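Local coordinates for protein aminomethyltransferase (Bartonella henselae, PDB 3GIR) that is a member of the aminomethyltransferase family, pairing a folate-binding-type domain with a C-terminal barrel domain, at residues 70-78 against 177-185. Sequence-based numbering, arbitrary orientation.
Sequences LHTRAHAGL and LQGPQAAAV
H75 and Q181 grip each other twice, and the shorter bond, 2.7 Å, runs from H75 ND1 to Q181 OE1. The oxygen lies in the plane of the imidazole, at its edge, while the nitrogen stands well above the plane of the amide, the two flat groups being turned 50° apart. Q181 can deliver OE1 there because its chain runs extended beyond CG (chi2 177°), alongside the histidine. The second bond uses backbone alone, Q181 N to H75 O at 3.0 Å, and ties the residue just after a helix to the type I turn G179-A182 that leads into the next one.

Beyond this double link the chains settle into antiparallel pairing. G77 and Q178 form a hydrogen-bonded pair, G77 N reaching Q178 O at 2.8 Å with Q178 N returning to G77 O. G179, with no side chain, brings its CA to 3.1 Å from T72 O, while the ring of P180 rests CG and CD against R73 O. The methyl of A76 meets L177 CD1 and V185 CG2, and L78 CD1 adds to the same apolar face. On the other face T72 CG2 lies beside Q178 CB; the amide of Q178 turns away to T216, S213 and F221.

The result is a worked example of how strand pairing and a turn can join two helix-strand junctions distant in sequence, here within the folate-binding-type domain: helix 65-74 passes into strand 76-80, strand 173-178 into helix 182-188, and the two strands are neighbours in a mixed sheet, 76-80 lying between 173-178 and the outermost strand 243-245, and 173-178 followed on its other side by 220-225.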
loop_
_atom_site.group_PDB
_atom_site.type_symbol
_atom_site.label_atom_id
_atom_site.label_comp_id
_atom_site.label_asym_id
_atom_site.label_seq_id
_atom_site.Cartn_x
_atom_site.Cartn_y
_atom_site.Cartn_z
ATOM N N LEU A 70 1.415 -1.554 -18.403
ATOM C CA LEU A 70 0.897 -2.650 -19.200
ATOM C C LEU A 70 1.775 -3.883 -19.080
ATOM O O LEU A 70 1.234 -4.986 -18.988
ATOM C CB LEU A 70 0.686 -2.212 -20.659
ATOM C CG LEU A 70 -0.369 -1.115 -20.880
ATOM C CD1 LEU A 70 -0.219 -0.534 -22.350
ATOM C CD2 LEU A 70 -1.794 -1.530 -20.557
ATOM N N HIS A 71 3.084 -3.694 -19.009
ATOM C CA HIS A 71 4.012 -4.808 -18.819
ATOM C C HIS A 71 3.724 -5.628 -17.571
ATOM O O HIS A 71 3.742 -6.877 -17.587
ATOM C CB HIS A 71 5.480 -4.346 -18.881
ATOM C CG HIS A 71 6.441 -5.487 -18.736
ATOM N ND1 HIS A 71 6.886 -6.209 -19.825
ATOM C CD2 HIS A 71 6.988 -6.063 -17.638
ATOM C CE1 HIS A 71 7.707 -7.160 -19.392
ATOM N NE2 HIS A 71 7.767 -7.113 -18.073
ATOM N N THR A 72 3.390 -4.944 -16.471
ATOM C CA THR A 72 3.127 -5.583 -15.204
ATOM C C THR A 72 1.896 -6.447 -15.284
ATOM O O THR A 72 1.852 -7.536 -14.730
ATOM C CB THR A 72 3.025 -4.535 -14.032
ATOM O OG1 THR A 72 4.225 -3.740 -13.979
ATOM C CG2 THR A 72 2.801 -5.148 -12.695
ATOM N N ARG A 73 0.883 -5.961 -15.994
ATOM C CA ARG A 73 -0.367 -6.716 -16.088
ATOM C C ARG A 73 -0.263 -7.910 -17.070
ATOM O O ARG A 73 -1.096 -8.827 -16.983
ATOM C CB ARG A 73 -1.518 -5.819 -16.427
ATOM C CG ARG A 73 -1.892 -4.807 -15.322
ATOM C CD ARG A 73 -3.376 -4.695 -15.082
ATOM N NE ARG A 73 -3.750 -3.588 -14.245
ATOM C CZ ARG A 73 -3.633 -3.576 -12.921
ATOM N NH1 ARG A 73 -3.219 -4.641 -12.268
ATOM N NH2 ARG A 73 -3.902 -2.483 -12.256
ATOM N N ALA A 74 0.686 -7.855 -17.985
ATOM C CA ALA A 74 0.872 -8.908 -19.024
ATOM C C ALA A 74 1.980 -9.910 -18.729
ATOM O O ALA A 74 1.949 -11.049 -19.262
ATOM C CB ALA A 74 1.082 -8.226 -20.374
ATOM N N HIS A 75 2.950 -9.527 -17.880
ATOM C CA HIS A 75 4.216 -10.223 -17.742
ATOM C C HIS A 75 4.657 -10.207 -16.267
ATOM O O HIS A 75 3.931 -10.677 -15.415
ATOM C CB HIS A 75 5.295 -9.652 -18.702
ATOM C CG HIS A 75 4.955 -9.827 -20.143
ATOM N ND1 HIS A 75 4.857 -11.078 -20.740
ATOM C CD2 HIS A 75 4.604 -8.919 -21.083
ATOM C CE1 HIS A 75 4.456 -10.916 -21.992
ATOM N NE2 HIS A 75 4.286 -9.619 -22.226
ATOM N N ALA A 76 5.812 -9.609 -15.963
ATOM C CA ALA A 76 6.265 -9.488 -14.578
ATOM C C ALA A 76 7.052 -8.175 -14.460
ATOM O O ALA A 76 7.969 -7.898 -15.236
ATOM C CB ALA A 76 7.144 -10.668 -14.198
ATOM N N GLY A 77 6.626 -7.327 -13.532
ATOM C CA GLY A 77 7.294 -6.070 -13.266
ATOM C C GLY A 77 8.064 -6.170 -11.967
ATOM O O GLY A 77 7.612 -6.763 -11.005
ATOM N N LEU A 78 9.249 -5.606 -11.974
ATOM C CA LEU A 78 10.137 -5.563 -10.814
ATOM C C LEU A 78 10.166 -4.114 -10.307
ATOM O O LEU A 78 10.454 -3.160 -11.039
ATOM C CB LEU A 78 11.574 -5.997 -11.196
ATOM C CG LEU A 78 12.534 -6.166 -10.004
ATOM C CD1 LEU A 78 12.094 -7.303 -9.018
ATOM C CD2 LEU A 78 14.002 -6.409 -10.591
ATOM N N LEU A 177 7.825 -8.209 -7.100
ATOM C CA LEU A 177 7.840 -8.897 -8.422
ATOM C C LEU A 177 6.380 -9.229 -8.648
ATOM O O LEU A 177 5.805 -10.083 -7.976
ATOM C CB LEU A 177 8.652 -10.170 -8.399
ATOM C CG LEU A 177 8.687 -10.930 -9.713
ATOM C CD1 LEU A 177 9.536 -10.168 -10.758
ATOM C CD2 LEU A 177 9.322 -12.310 -9.427
ATOM N N GLN A 178 5.741 -8.583 -9.621
ATOM C CA GLN A 178 4.275 -8.548 -9.751
ATOM C C GLN A 178 3.837 -8.816 -11.176
ATOM O O GLN A 178 4.448 -8.373 -12.121
ATOM C CB GLN A 178 3.717 -7.187 -9.359
ATOM C CG GLN A 178 4.111 -6.751 -7.989
ATOM C CD GLN A 178 3.264 -7.416 -6.901
ATOM O OE1 GLN A 178 2.008 -7.295 -6.900
ATOM N NE2 GLN A 178 3.953 -7.991 -5.885
ATOM N N GLY A 179 2.723 -9.554 -11.330
ATOM C CA GLY A 179 2.152 -9.844 -12.620
ATOM C C GLY A 179 1.839 -11.344 -12.817
ATOM O O GLY A 179 2.244 -12.198 -12.014
ATOM N N PRO A 180 1.202 -11.647 -13.944
ATOM C CA PRO A 180 0.832 -13.030 -14.197
ATOM C C PRO A 180 1.950 -13.968 -14.427
ATOM O O PRO A 180 1.725 -15.188 -14.238
ATOM C CB PRO A 180 -0.075 -12.920 -15.429
ATOM C CG PRO A 180 0.399 -11.646 -16.100
ATOM C CD PRO A 180 0.635 -10.744 -14.938
ATOM N N GLN A 181 3.135 -13.466 -14.753
ATOM C CA GLN A 181 4.299 -14.310 -14.898
ATOM C C GLN A 181 5.242 -14.297 -13.707
ATOM O O GLN A 181 6.297 -14.914 -13.700
ATOM C CB GLN A 181 4.984 -14.066 -16.200
ATOM C CG GLN A 181 4.123 -14.290 -17.435
ATOM C CD GLN A 181 4.837 -13.951 -18.726
ATOM O OE1 GLN A 181 5.531 -12.949 -18.878
ATOM N NE2 GLN A 181 4.662 -14.843 -19.722
ATOM N N ALA A 182 4.879 -13.541 -12.676
ATOM C CA ALA A 182 5.775 -13.391 -11.544
ATOM C C ALA A 182 6.137 -14.723 -10.875
ATOM O O ALA A 182 7.292 -14.937 -10.524
ATOM C CB ALA A 182 5.177 -12.403 -10.485
ATOM N N ALA A 183 5.140 -15.580 -10.643
ATOM C CA ALA A 183 5.333 -16.887 -10.011
ATOM C C ALA A 183 6.246 -17.775 -10.824
ATOM O O ALA A 183 7.121 -18.418 -10.260
ATOM C CB ALA A 183 3.968 -17.572 -9.731
ATOM N N ALA A 184 6.101 -17.735 -12.132
ATOM C CA ALA A 184 6.953 -18.524 -13.000
ATOM C C ALA A 184 8.392 -18.007 -12.993
ATOM O O ALA A 184 9.351 -18.774 -12.873
ATOM C CB ALA A 184 6.352 -18.599 -14.415
ATOM N N VAL A 185 8.551 -16.667 -13.001
ATOM C CA VAL A 185 9.865 -16.040 -12.910
ATOM C C VAL A 185 10.546 -16.462 -11.593
ATOM O O VAL A 185 11.743 -16.803 -11.599
ATOM C CB VAL A 185 9.765 -14.487 -13.041
ATOM C CG1 VAL A 185 11.075 -13.812 -12.680
ATOM C CG2 VAL A 185 9.285 -14.101 -14.402
#